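Kynurenine formamidase (Bacillus anthracis, PDB 4CO9) catalyses the zinc-dependent hydrolysis of N-formyl-L-kynurenine to L-kynurenine and formate, the second step of the kynurenine pathway of tryptophan degradation. Local coordinates at residues Pro127-Asp132 against Ile145-Pro150; Glu91-Lys96 against Leu109-Ser114; Asn17-Trp22 against Thr26-Glu31; Met49-Gly54 against Leu194-Ala199; Asn120-Ile125 against Asp153-Lys158. All blocks are in the same frame, centred on the assembly; numbering follows the deposited sequence. Where two conformers were deposited one is given.

Overall arrangement
The five contacts grade from core to surface. Interactions 1 and 2 are buried, mainly apolar and without a hydrogen bond between their segments, and share the same elements: the short parallel strand pair 92-93 and 128-129 laid against neighbouring strands 144-147 and 108-112 of the large mixed sheet. Their centres lie about 6 Å apart. Interaction 4 is buried too, but sits on the opposite side of the chain's centre, beside the zinc site and the dimer interface. Interaction 3 adjoins it, is partly buried, and relies on hydrogen bonds and waters. Interaction 5, a surface contact of two loops, touches both interaction 1 and interaction 3 and returns to apolar chemistry near the substrate-binding Trp22.

Interaction 1: residues Pro127-Asp132 against Ile145-Pro150; sequences PHLRAD and IGVDVP
Leu129 drives its side chain from the two-stranded parallel sheet of 92-93 and 128-129 toward Ile145 and Val147, on a central strand of the large mixed beta sheet. The arrangement is layered: a small sheet lying over a big one, the two joined in sequence by helix 133-140. Residues Ile145 and Val147 present their side chains on one face of strand 144-147, with Gly146 between them, and Leu129 CD1 rests across the pair, 4.2 Å from Ile145 CG1 and 4.3 Å from Val147 CG1. With CD1 anti to CA (chi2 -174°), that methyl is carried out to the pair. No hydrogen bond joins the two segments; they meet through buried hydrocarbon, and Val147 in turn comes to about 4 Å, at the nearest side-chain atoms, from the zinc ligand Glu175. The other side of the contact is more open and polar. From Arg130 onward the chain leaves strand 144-147 and becomes more exposed: Arg130 forms a salt bridge with Glu97 and a hydrogen bond with Ser92, and Asp132 OD1 bonds to Lys95 N. At the opposite end, beyond the strand, the buried Pro127 meets Val149 at distances similar to those of the leucine, its ring atom CD lying 4.4 Å from Val149 CG1 while Pro127 O stands 4.2 Å from Val149 CG2.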
# COMPACT_ATOMS: atom_id res chain seq x y z
N PRO C 127 24.75 -5.18 6.23
CA PRO C 127 25.23 -4.04 7.00
C PRO C 127 24.11 -3.55 7.89
O PRO C 127 22.99 -3.38 7.42
CB PRO C 127 25.55 -2.99 5.93
CG PRO C 127 25.56 -3.73 4.64
CD PRO C 127 24.56 -4.82 4.82
N HIS C 128 24.40 -3.32 9.16
CA HIS C 128 23.39 -2.83 10.09
C HIS C 128 23.63 -1.35 10.37
O HIS C 128 24.67 -0.82 10.00
CB HIS C 128 23.40 -3.64 11.38
CG HIS C 128 24.72 -3.60 12.09
ND1 HIS C 128 25.77 -4.43 11.76
CD2 HIS C 128 25.15 -2.84 13.13
CE1 HIS C 128 26.78 -4.20 12.57
NE2 HIS C 128 26.44 -3.23 13.40
N LEU C 129 22.67 -0.72 11.02
CA LEU C 129 22.79 0.65 11.49
C LEU C 129 23.18 0.63 12.97
O LEU C 129 22.63 -0.14 13.75
CB LEU C 129 21.47 1.39 11.34
CG LEU C 129 20.80 1.27 9.97
CD1 LEU C 129 19.59 2.18 9.92
CD2 LEU C 129 21.77 1.60 8.84
N ARG C 130 24.14 1.46 13.34
CA ARG C 130 24.56 1.54 14.73
C ARG C 130 23.65 2.50 15.48
O ARG C 130 23.14 3.45 14.90
CB ARG C 130 26.03 1.96 14.82
CG ARG C 130 26.97 1.00 14.11
CD ARG C 130 28.40 1.15 14.58
NE ARG C 130 28.91 2.50 14.33
CZ ARG C 130 29.36 2.92 13.15
NH1 ARG C 130 29.38 2.13 12.09
NH2 ARG C 130 29.80 4.17 13.03
N ALA C 131 23.48 2.27 16.78
CA ALA C 131 22.54 3.05 17.60
C ALA C 131 22.76 4.56 17.56
O ALA C 131 21.80 5.34 17.59
CB ALA C 131 22.55 2.57 19.04
N ASP C 132 24.02 4.99 17.50
CA ASP C 132 24.32 6.43 17.50
C ASP C 132 23.81 7.18 16.25
O ASP C 132 23.89 8.40 16.18
CB ASP C 132 25.82 6.69 17.73
CG ASP C 132 26.71 6.33 16.54
OD1 ASP C 132 26.23 5.96 15.45
OD2 ASP C 132 27.94 6.45 16.70
N ILE C 145 13.83 6.46 8.02
CA ILE C 145 15.02 5.87 7.46
C ILE C 145 14.61 4.61 6.71
O ILE C 145 13.80 3.81 7.20
CB ILE C 145 16.09 5.58 8.55
CG1 ILE C 145 17.43 5.24 7.94
CG2 ILE C 145 15.68 4.44 9.48
CD1 ILE C 145 18.22 6.44 7.50
N GLY C 146 15.15 4.47 5.50
CA GLY C 146 14.89 3.30 4.67
C GLY C 146 16.20 2.64 4.29
O GLY C 146 17.19 3.33 4.07
N VAL C 147 16.19 1.31 4.24
CA VAL C 147 17.35 0.54 3.84
C VAL C 147 17.00 -0.50 2.77
O VAL C 147 15.87 -1.00 2.73
CB VAL C 147 18.02 -0.16 5.05
CG1 VAL C 147 18.60 0.88 5.99
CG2 VAL C 147 17.05 -1.07 5.79
N ASP C 148 17.98 -0.82 1.92
CA ASP C 148 17.77 -1.81 0.86
C ASP C 148 18.12 -3.23 1.29
O ASP C 148 18.54 -4.05 0.47
CB ASP C 148 18.53 -1.42 -0.41
CG ASP C 148 20.03 -1.34 -0.20
OD1 ASP C 148 20.49 -1.42 0.95
OD2 ASP C 148 20.75 -1.16 -1.21
N VAL C 149 17.93 -3.52 2.58
CA VAL C 149 18.12 -4.84 3.16
C VAL C 149 16.97 -5.12 4.15
O VAL C 149 16.19 -4.22 4.45
CB VAL C 149 19.49 -4.96 3.87
CG1 VAL C 149 20.60 -5.08 2.85
CG2 VAL C 149 19.73 -3.75 4.77
N PRO C 150 16.83 -6.36 4.63
CA PRO C 150 15.62 -6.71 5.43
C PRO C 150 15.56 -6.14 6.83
O PRO C 150 14.50 -6.19 7.45
CB PRO C 150 15.68 -8.23 5.52
CG PRO C 150 16.53 -8.65 4.38
CD PRO C 150 17.55 -7.58 4.20

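Interaction 2: residues Glu91-Lys96 against Leu109-Ser114; sequences ESIGKK and LLLRTS
Ile93 reaches from the small parallel sheet to the mixed sheet, meeting Leu111 and Thr113 with two different branches. Its CB points toward strand 108-112 but is itself too far back to touch, about 5.0 Å from Leu111 CD1. Branching begins there. The methyl CG2, anti to the backbone N, approaches Leu111 CD1 at 4.5 Å. The other branch leaves through CG1, which touches neither partner and serves as a spacer, and ends at CD1, 4.3 Å from Thr113 CG2. A chi2 of 108°, well off a staggered value, swings that terminal methyl toward the threonine. The Ile93 backbone is fixed meanwhile by hydrogen bonds to both His128 and Arg130, the spread pattern of a parallel pair, and Gly94 is the N-cap of helix 95-98, its N bonded to Glu97 OE1. Leu111 is also packed by Leu129 and by Ile145 and Val147, so Ile93 adds to a shared hydrocarbon layer. Thr113 is the amphipathic member of the contact: its methyl faces Ile93, while OG1 hydrogen-bonds to Asp148 OD1. The interaction between the segments is therefore apolar throughout, a matter of hydrophobic burial and van der Waals contact at fairly loose distances. Methyl contacts of this kind are non-directional, which leaves the orienting to nearby polar bonds such as that of Thr113 OG1 to Asp148.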
# COMPACT_ATOMS: atom_id res chain seq x y z
N GLU C 91 30.54 -2.19 6.58
CA GLU C 91 30.04 -3.26 7.43
C GLU C 91 28.91 -2.76 8.32
O GLU C 91 27.98 -3.52 8.63
CB GLU C 91 31.16 -3.88 8.28
CG GLU C 91 32.19 -4.62 7.45
CD GLU C 91 33.20 -5.38 8.30
OE1 GLU C 91 33.46 -4.95 9.45
OE2 GLU C 91 33.73 -6.40 7.80
N SER C 92 28.98 -1.51 8.74
CA SER C 92 27.88 -0.90 9.49
C SER C 92 27.89 0.61 9.33
O SER C 92 28.93 1.21 9.03
CB SER C 92 27.94 -1.27 10.97
OG SER C 92 28.99 -0.58 11.64
N ILE C 93 26.72 1.21 9.52
CA ILE C 93 26.54 2.63 9.26
C ILE C 93 26.08 3.34 10.52
O ILE C 93 25.05 3.00 11.10
CB ILE C 93 25.53 2.86 8.11
CG1 ILE C 93 26.04 2.24 6.81
CG2 ILE C 93 25.27 4.35 7.89
CD1 ILE C 93 25.30 1.00 6.37
N GLY C 94 26.84 4.33 10.95
CA GLY C 94 26.49 5.13 12.12
C GLY C 94 26.78 6.59 11.86
O GLY C 94 26.95 7.01 10.72
N LYS C 95 26.84 7.36 12.95
CA LYS C 95 27.10 8.79 12.88
C LYS C 95 28.34 9.09 12.05
O LYS C 95 28.31 9.95 11.18
CB LYS C 95 27.27 9.37 14.29
CG LYS C 95 27.74 10.81 14.35
CD LYS C 95 27.53 11.40 15.73
CE LYS C 95 28.25 12.72 15.93
NZ LYS C 95 27.94 13.73 14.87
N LYS C 96 29.42 8.35 12.31
CA LYS C 96 30.69 8.59 11.64
C LYS C 96 30.56 8.57 10.12
O LYS C 96 31.10 9.43 9.44
CB LYS C 96 31.75 7.57 12.09
CG LYS C 96 33.10 7.76 11.42
CD LYS C 96 34.17 6.87 12.03
CE LYS C 96 35.46 6.99 11.24
NZ LYS C 96 36.55 6.18 11.83
N LEU C 109 15.31 9.64 4.65
CA LEU C 109 16.59 9.25 4.11
C LEU C 109 16.60 7.78 3.75
O LEU C 109 16.27 6.94 4.58
CB LEU C 109 17.68 9.54 5.15
CG LEU C 109 19.12 9.23 4.76
CD1 LEU C 109 19.57 10.16 3.64
CD2 LEU C 109 20.04 9.40 5.96
N LEU C 110 16.93 7.49 2.49
CA LEU C 110 17.09 6.10 2.02
C LEU C 110 18.56 5.80 1.83
O LEU C 110 19.28 6.58 1.19
CB LEU C 110 16.33 5.85 0.72
CG LEU C 110 14.87 6.27 0.69
CD1 LEU C 110 14.21 5.92 -0.63
CD2 LEU C 110 14.08 5.65 1.84
N LEU C 111 18.99 4.66 2.36
CA LEU C 111 20.37 4.22 2.32
C LEU C 111 20.54 3.07 1.34
O LEU C 111 19.96 2.00 1.53
CB LEU C 111 20.82 3.78 3.71
CG LEU C 111 20.59 4.74 4.87
CD1 LEU C 111 21.15 4.15 6.17
CD2 LEU C 111 21.26 6.07 4.60
N ARG C 112 21.33 3.29 0.28
CA ARG C 112 21.71 2.24 -0.64
C ARG C 112 22.99 1.56 -0.14
O ARG C 112 24.07 2.14 -0.23
CB ARG C 112 21.95 2.79 -2.06
CG ARG C 112 22.05 1.68 -3.11
CD ARG C 112 22.58 2.12 -4.48
NE ARG C 112 21.80 3.18 -5.09
CZ ARG C 112 22.04 4.48 -4.93
NH1 ARG C 112 23.09 4.89 -4.20
NH2 ARG C 112 21.26 5.37 -5.50
N THR C 113 22.85 0.36 0.41
CA THR C 113 24.01 -0.44 0.79
C THR C 113 24.50 -1.26 -0.39
O THR C 113 25.67 -1.62 -0.44
CB THR C 113 23.71 -1.41 1.96
OG1 THR C 113 22.87 -2.48 1.50
CG2 THR C 113 23.06 -0.70 3.14
N SER C 114 23.60 -1.57 -1.32
CA SER C 114 23.87 -2.47 -2.43
C SER C 114 24.50 -3.78 -1.96
O SER C 114 25.31 -4.37 -2.68
CB SER C 114 24.77 -1.80 -3.48
OG SER C 114 24.17 -0.61 -3.98

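Interaction 3: residues Asn17-Trp22 against Thr26-Glu31; sequences NDIATW and TPFSYE
Asn17 opens the loop by gripping Tyr30 and Glu31 at the start of strand 29-34. Its OD1 accepts a hydrogen bond from Tyr30 N at 3.0 Å, nearly straight (165°), in the carbonyl plane and on a lone pair. The same oxygen sits at the edge of the Phe28 ring, 3.5 Å from Phe28 CD1. Asn17 ND2 donates a hydrogen bond to Glu31 OE2 at 2.7 Å, more bent (139°) and kept to the amide plane although the carboxylate is turned well out of it; Glu31 was modelled in two conformers, so this second bond is less certain. Asn17 O is linked to Phe28 O through one water that donates to both. At Ile19 the loop turns apolar: CG2 lies 3.7 Å from Phe28 CB, the side chains meeting at a slant. Ile19 O then receives a hydrogen bond from a second water at 2.8 Å, which accepts one from Phe28 N at 2.9 Å. Thr21 meets the segment with its methyl: CG2, set anti to the carbonyl carbon by a chi1 of 59°, stands 3.5 Å from Thr26 O. Trp22, a substrate-binding residue, turns its indole away from segment 26-31. This segment also serves the dimer: Phe28 packs on Leu196 of the second subunit and Tyr30 OH hydrogen-bonds to Asp200 of that subunit. Two waters thus bridge backbones that form no direct hydrogen bond with each other, and one asparagine amide, using both acceptor and donor, anchors the loop that carries Trp22 to the strand.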
# COMPACT_ATOMS: atom_id res chain seq x y z
N ASN C 17 5.38 -16.04 -5.01
CA ASN C 17 5.70 -17.22 -4.23
C ASN C 17 7.20 -17.52 -4.14
O ASN C 17 7.60 -18.31 -3.29
CB ASN C 17 4.94 -18.45 -4.75
CG ASN C 17 3.43 -18.35 -4.52
OD1 ASN C 17 2.90 -17.35 -4.07
ND2 ASN C 17 2.72 -19.42 -4.85
N ASP C 18 8.02 -16.90 -5.00
CA ASP C 18 9.47 -17.08 -4.95
C ASP C 18 10.21 -16.13 -4.02
O ASP C 18 11.42 -16.28 -3.83
CB ASP C 18 10.06 -16.94 -6.36
CG ASP C 18 9.51 -17.97 -7.34
OD1 ASP C 18 9.22 -19.10 -6.91
OD2 ASP C 18 9.37 -17.63 -8.53
N ILE C 19 9.53 -15.13 -3.46
CA ILE C 19 10.21 -14.16 -2.62
C ILE C 19 10.71 -14.82 -1.33
O ILE C 19 10.10 -15.73 -0.82
CB ILE C 19 9.33 -12.94 -2.30
CG1 ILE C 19 10.21 -11.77 -1.83
CG2 ILE C 19 8.26 -13.26 -1.28
CD1 ILE C 19 9.48 -10.45 -1.71
N ALA C 20 11.84 -14.33 -0.84
CA ALA C 20 12.41 -14.80 0.42
C ALA C 20 11.61 -14.29 1.61
O ALA C 20 10.84 -13.33 1.50
CB ALA C 20 13.85 -14.34 0.54
N THR C 21 11.78 -14.97 2.73
CA THR C 21 11.24 -14.53 4.01
C THR C 21 12.29 -14.74 5.09
O THR C 21 13.28 -15.43 4.87
CB THR C 21 9.99 -15.34 4.40
OG1 THR C 21 10.31 -16.72 4.48
CG2 THR C 21 8.87 -15.16 3.37
N TRP C 22 12.06 -14.19 6.28
CA TRP C 22 12.90 -14.52 7.43
C TRP C 22 12.85 -16.04 7.62
O TRP C 22 11.81 -16.63 7.39
CB TRP C 22 12.42 -13.79 8.68
CG TRP C 22 12.88 -12.35 8.73
CD1 TRP C 22 12.33 -11.30 8.08
CD2 TRP C 22 13.99 -11.83 9.46
NE1 TRP C 22 13.04 -10.14 8.35
CE2 TRP C 22 14.06 -10.45 9.21
CE3 TRP C 22 14.94 -12.41 10.31
CZ2 TRP C 22 15.04 -9.62 9.76
CZ3 TRP C 22 15.91 -11.58 10.87
CH2 TRP C 22 15.96 -10.21 10.60
N THR C 26 6.27 -17.19 7.88
CA THR C 26 5.25 -17.59 6.93
C THR C 26 5.74 -17.44 5.50
O THR C 26 6.11 -16.35 5.11
CB THR C 26 4.00 -16.69 7.08
OG1 THR C 26 3.55 -16.70 8.43
CG2 THR C 26 2.88 -17.16 6.18
N PRO C 27 5.75 -18.54 4.70
CA PRO C 27 6.07 -18.36 3.30
C PRO C 27 5.02 -17.52 2.57
O PRO C 27 3.84 -17.58 2.91
CB PRO C 27 6.07 -19.80 2.74
CG PRO C 27 6.17 -20.68 3.92
CD PRO C 27 5.44 -19.94 5.01
N PHE C 28 5.45 -16.74 1.59
CA PHE C 28 4.51 -15.94 0.83
C PHE C 28 3.66 -16.84 -0.05
O PHE C 28 4.18 -17.73 -0.69
CB PHE C 28 5.22 -14.93 -0.07
CG PHE C 28 4.26 -14.10 -0.90
CD1 PHE C 28 3.74 -14.56 -2.12
CD2 PHE C 28 3.84 -12.87 -0.43
CE1 PHE C 28 2.84 -13.79 -2.84
CE2 PHE C 28 2.94 -12.10 -1.14
CZ PHE C 28 2.45 -12.55 -2.36
N SER C 29 2.36 -16.58 -0.08
CA SER C 29 1.44 -17.35 -0.91
C SER C 29 0.37 -16.46 -1.54
O SER C 29 -0.42 -15.88 -0.81
CB SER C 29 0.77 -18.41 -0.01
OG SER C 29 -0.25 -19.06 -0.71
N TYR C 30 0.37 -16.35 -2.87
CA TYR C 30 -0.83 -15.93 -3.58
C TYR C 30 -1.37 -17.12 -4.36
O TYR C 30 -0.63 -17.75 -5.11
CB TYR C 30 -0.61 -14.74 -4.54
CG TYR C 30 -1.89 -14.51 -5.32
CD1 TYR C 30 -2.93 -13.76 -4.80
CD2 TYR C 30 -2.09 -15.14 -6.54
CE1 TYR C 30 -4.13 -13.60 -5.47
CE2 TYR C 30 -3.30 -15.00 -7.21
CZ TYR C 30 -4.31 -14.23 -6.69
OH TYR C 30 -5.50 -14.11 -7.40
N GLU C 31 -2.65 -17.43 -4.17
CA GLU C 31 -3.29 -18.52 -4.91
C GLU C 31 -4.69 -18.12 -5.38
O GLU C 31 -5.37 -17.37 -4.68
CB GLU C 31 -3.20 -19.87 -4.12
CG GLU C 31 -1.76 -20.41 -3.78
CD GLU C 31 -0.88 -20.73 -4.99
OE1 GLU C 31 -1.38 -21.12 -6.07
OE2 GLU C 31 0.33 -20.61 -4.84
O HOH W 1 6.67 -18.80 -0.93
O HOH W 2 8.20 -17.07 0.66

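Interaction 4: residues Met49-Gly54 against Leu194-Ala199; sequences MSIHTG and LALSDA. With ZN (zinc ion), chain P.
Ile51 touches Leu196 and Ala199 with a single atom: its CD1 is 4.2 Å from Leu196 CD1 and 4.3 Å from Ala199 CB. Apolar and buried, this is the whole direct contact between the two segments. The other branch of the isoleucine faces the zinc side, CG2 lying 3.7 Å above one face of the His52 ring, offset toward its rim. His52 is the next shell. With CG beside its backbone N (chi1 -55°), the ring is directed at the metal, and ND1 binds the first zinc ion at 2.2 Å, in company with His56, Asp58, Glu175 and a water 2.0 Å from the metal. The ring's second nitrogen, NE2, is hydrogen-bonded to Asp200, the residue directly after Ala199. The ring is therefore held at both nitrogens, which fixes its rotation, and the loop that packs on Ile51 also supplies the second-shell carboxylate. Further out, the backbone round His52 is tightly folded. His52 N donates to Ser50 OG at 3.1 Å (155°), closing an ST turn, and Ser50 OG has a further partner in Asp25. Thr53 OG1 donates to Ser50 O at 2.8 Å, arriving 39° above the carbonyl plane, and an inverse gamma turn is centred on His52. Outside all this lies the dimer partner, whose Leu15 packs on Leu196 and whose Tyr30 packs on Ala199. Such nesting, with a metal ligand on a tight turn at a strand end, belongs here to the binuclear zinc site of a KynB-family cyclase-superfamily enzyme.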
# COMPACT_ATOMS: atom_id res chain seq x y z
N MET C 49 0.75 -14.06 3.94
CA MET C 49 2.13 -13.61 4.04
C MET C 49 2.52 -13.16 5.44
O MET C 49 1.66 -12.81 6.26
CB MET C 49 2.38 -12.44 3.06
CG MET C 49 1.59 -11.17 3.39
SD MET C 49 1.67 -9.90 2.09
CE MET C 49 3.39 -9.52 2.15
N SER C 50 3.83 -13.20 5.72
CA SER C 50 4.38 -12.47 6.86
C SER C 50 4.32 -10.99 6.54
O SER C 50 4.53 -10.60 5.40
CB SER C 50 5.82 -12.85 7.14
OG SER C 50 6.38 -11.99 8.13
N ILE C 51 4.07 -10.19 7.56
CA ILE C 51 4.16 -8.72 7.49
C ILE C 51 5.53 -8.25 6.93
O ILE C 51 5.62 -7.28 6.13
CB ILE C 51 3.90 -8.16 8.90
CG1 ILE C 51 2.41 -8.38 9.27
CG2 ILE C 51 4.29 -6.69 8.99
CD1 ILE C 51 1.39 -7.58 8.45
N HIS C 52 6.58 -8.96 7.32
CA HIS C 52 7.94 -8.54 7.00
C HIS C 52 8.44 -9.29 5.78
O HIS C 52 9.45 -9.99 5.81
CB HIS C 52 8.83 -8.77 8.23
CG HIS C 52 8.31 -8.10 9.47
ND1 HIS C 52 8.77 -6.87 9.90
CD2 HIS C 52 7.34 -8.46 10.33
CE1 HIS C 52 8.11 -6.50 10.99
NE2 HIS C 52 7.23 -7.45 11.27
N THR C 53 7.72 -9.12 4.68
CA THR C 53 8.06 -9.73 3.40
C THR C 53 8.14 -8.62 2.39
O THR C 53 7.24 -7.80 2.31
CB THR C 53 6.97 -10.72 2.95
OG1 THR C 53 6.76 -11.67 3.99
CG2 THR C 53 7.36 -11.46 1.67
N GLY C 54 9.19 -8.63 1.58
CA GLY C 54 9.36 -7.63 0.55
C GLY C 54 9.54 -6.27 1.18
O GLY C 54 9.95 -6.15 2.33
N LEU C 194 -0.60 -0.14 4.92
CA LEU C 194 -2.01 -0.45 4.92
C LEU C 194 -2.61 -0.06 6.27
O LEU C 194 -1.89 0.05 7.26
CB LEU C 194 -2.22 -1.94 4.64
CG LEU C 194 -1.70 -2.46 3.29
CD1 LEU C 194 -1.97 -3.95 3.18
CD2 LEU C 194 -2.37 -1.73 2.13
N ALA C 195 -3.92 0.16 6.30
CA ALA C 195 -4.59 0.64 7.50
C ALA C 195 -4.83 -0.48 8.52
O ALA C 195 -5.95 -0.72 8.92
CB ALA C 195 -5.90 1.32 7.12
N LEU C 196 -3.76 -1.14 8.96
CA LEU C 196 -3.88 -2.34 9.79
C LEU C 196 -3.99 -1.97 11.26
O LEU C 196 -3.01 -1.51 11.84
CB LEU C 196 -2.68 -3.25 9.57
CG LEU C 196 -2.63 -3.90 8.19
CD1 LEU C 196 -1.22 -4.33 7.82
CD2 LEU C 196 -3.58 -5.08 8.16
N SER C 197 -5.17 -2.15 11.83
CA SER C 197 -5.44 -1.74 13.21
C SER C 197 -4.47 -2.32 14.22
O SER C 197 -4.06 -1.63 15.14
CB SER C 197 -6.87 -2.14 13.62
OG SER C 197 -7.85 -1.56 12.77
N ASP C 198 -4.11 -3.59 14.05
CA ASP C 198 -3.47 -4.33 15.12
C ASP C 198 -2.08 -4.84 14.79
O ASP C 198 -1.49 -5.57 15.57
CB ASP C 198 -4.35 -5.51 15.51
CG ASP C 198 -5.74 -5.08 15.93
OD1 ASP C 198 -5.84 -4.16 16.74
OD2 ASP C 198 -6.73 -5.63 15.43
N ALA C 199 -1.55 -4.47 13.62
CA ALA C 199 -0.35 -5.10 13.11
C ALA C 199 0.97 -4.49 13.58
O ALA C 199 1.03 -3.32 13.98
CB ALA C 199 -0.39 -5.16 11.58
ZN ZN P . 10.43 -5.57 9.31
O HOH W 3 11.72 -6.09 10.82

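Interaction 5: residues Asn120-Ile125 against Asp153-Lys158; sequences NEFPDI and DPLDDK
Phe122 and Leu155 meet where the aromatic ring is already occupied by its neighbour in sequence. Pro123 CD lies 3.6 Å above one face of that ring, shifted toward the rim, and the indole of Trp22 meets it with the planes about 55° apart. Leu155 comes in obliquely, neither over a face nor squarely at the edge, with CD2 4.1 Å from Phe122 CZ; the two side chains run past each other in opposite directions. The other leucine methyl, CD1, is set against the proline and the backbone after it. It stands 4.1 Å from Pro123 CG, with the two side chains nearly perpendicular, and Asp124 O is 3.6 Å from the same CD1. With CG beside its backbone N (chi1 -59°) and the chain extended beyond, Leu155 projects like a peg from a type I turn, which is closed by Asp157 N donating to Pro154 O at 3.1 Å. Asp153, just before the turn, bonds to His163, a ligand of the second zinc, and to Ala162 N. The segments share no hydrogen bond. One leucine from the loop leading to helix 161-168 thus meets an aromatic-proline pair at the surface, its side chain about 9 Å from zinc at the nearest atom and the pair next to substrate-binding Trp22, consistent with a place beside the substrate site.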
# COMPACT_ATOMS: atom_id res chain seq x y z
N ASN C 120 14.63 -12.88 -3.82
CA ASN C 120 14.22 -14.27 -3.70
C ASN C 120 15.21 -15.11 -2.87
O ASN C 120 15.04 -16.32 -2.76
CB ASN C 120 13.98 -14.87 -5.10
CG ASN C 120 12.83 -14.17 -5.85
OD1 ASN C 120 12.08 -13.36 -5.28
ND2 ASN C 120 12.68 -14.49 -7.14
N GLU C 121 16.20 -14.46 -2.26
CA GLU C 121 17.07 -15.11 -1.28
C GLU C 121 17.14 -14.28 -0.01
O GLU C 121 17.14 -13.05 -0.07
CB GLU C 121 18.48 -15.26 -1.83
CG GLU C 121 18.56 -16.07 -3.12
CD GLU C 121 19.97 -16.17 -3.66
OE1 GLU C 121 20.93 -15.93 -2.88
OE2 GLU C 121 20.13 -16.45 -4.87
N PHE C 122 17.20 -14.94 1.14
CA PHE C 122 17.42 -14.23 2.38
C PHE C 122 18.93 -14.17 2.64
O PHE C 122 19.60 -15.19 2.59
CB PHE C 122 16.69 -14.90 3.53
CG PHE C 122 16.50 -14.00 4.71
CD1 PHE C 122 15.55 -13.00 4.68
CD2 PHE C 122 17.32 -14.11 5.83
CE1 PHE C 122 15.39 -12.15 5.75
CE2 PHE C 122 17.17 -13.27 6.91
CZ PHE C 122 16.21 -12.29 6.87
N PRO C 123 19.47 -12.96 2.91
CA PRO C 123 20.92 -12.85 3.12
C PRO C 123 21.43 -13.53 4.39
O PRO C 123 20.69 -13.72 5.34
CB PRO C 123 21.15 -11.34 3.20
CG PRO C 123 19.86 -10.80 3.73
CD PRO C 123 18.78 -11.68 3.16
N ASP C 124 22.71 -13.87 4.39
CA ASP C 124 23.36 -14.45 5.56
C ASP C 124 23.90 -13.37 6.48
O ASP C 124 23.96 -13.56 7.68
CB ASP C 124 24.49 -15.38 5.11
CG ASP C 124 23.98 -16.57 4.32
OD1 ASP C 124 23.03 -17.23 4.80
OD2 ASP C 124 24.51 -16.84 3.23
N ILE C 125 24.33 -12.25 5.90
CA ILE C 125 24.80 -11.09 6.66
C ILE C 125 24.40 -9.82 5.93
O ILE C 125 24.35 -9.80 4.70
CB ILE C 125 26.34 -11.14 6.85
CG1 ILE C 125 26.81 -10.01 7.78
CG2 ILE C 125 27.07 -11.04 5.52
CD1 ILE C 125 28.26 -10.16 8.22
N ASP C 153 19.00 -3.87 11.99
CA ASP C 153 19.87 -4.53 12.97
C ASP C 153 20.46 -5.80 12.37
O ASP C 153 19.94 -6.32 11.35
CB ASP C 153 19.08 -4.90 14.22
CG ASP C 153 18.91 -3.74 15.16
OD1 ASP C 153 19.93 -3.22 15.65
OD2 ASP C 153 17.75 -3.35 15.41
N PRO C 154 21.53 -6.32 12.99
CA PRO C 154 22.09 -7.57 12.46
C PRO C 154 21.05 -8.67 12.47
O PRO C 154 20.19 -8.71 13.36
CB PRO C 154 23.25 -7.88 13.43
CG PRO C 154 23.61 -6.56 14.03
CD PRO C 154 22.31 -5.82 14.13
N LEU C 155 21.14 -9.58 11.51
CA LEU C 155 20.12 -10.61 11.33
C LEU C 155 19.97 -11.54 12.54
O LEU C 155 18.88 -12.05 12.79
CB LEU C 155 20.43 -11.44 10.08
CG LEU C 155 20.50 -10.66 8.76
CD1 LEU C 155 20.88 -11.61 7.63
CD2 LEU C 155 19.18 -9.95 8.46
N ASP C 156 21.05 -11.76 13.27
CA ASP C 156 21.04 -12.67 14.44
C ASP C 156 20.86 -11.95 15.78
O ASP C 156 20.88 -12.58 16.84
CB ASP C 156 22.32 -13.52 14.46
CG ASP C 156 23.60 -12.67 14.59
OD1 ASP C 156 23.52 -11.41 14.56
OD2 ASP C 156 24.69 -13.27 14.73
N ASP C 157 20.69 -10.63 15.75
CA ASP C 157 20.64 -9.82 16.97
C ASP C 157 19.28 -9.89 17.64
O ASP C 157 18.26 -9.63 17.00
CB ASP C 157 20.99 -8.36 16.64
CG ASP C 157 20.95 -7.46 17.85
OD1 ASP C 157 21.39 -7.88 18.92
OD2 ASP C 157 20.47 -6.31 17.73
N LYS C 158 19.26 -10.19 18.93
CA LYS C 158 18.02 -10.25 19.70
C LYS C 158 17.71 -8.96 20.45
O LYS C 158 16.59 -8.79 20.93
CB LYS C 158 18.05 -11.41 20.69
CG LYS C 158 18.29 -12.77 20.07
CD LYS C 158 17.26 -13.10 19.01
CE LYS C 158 17.35 -14.56 18.58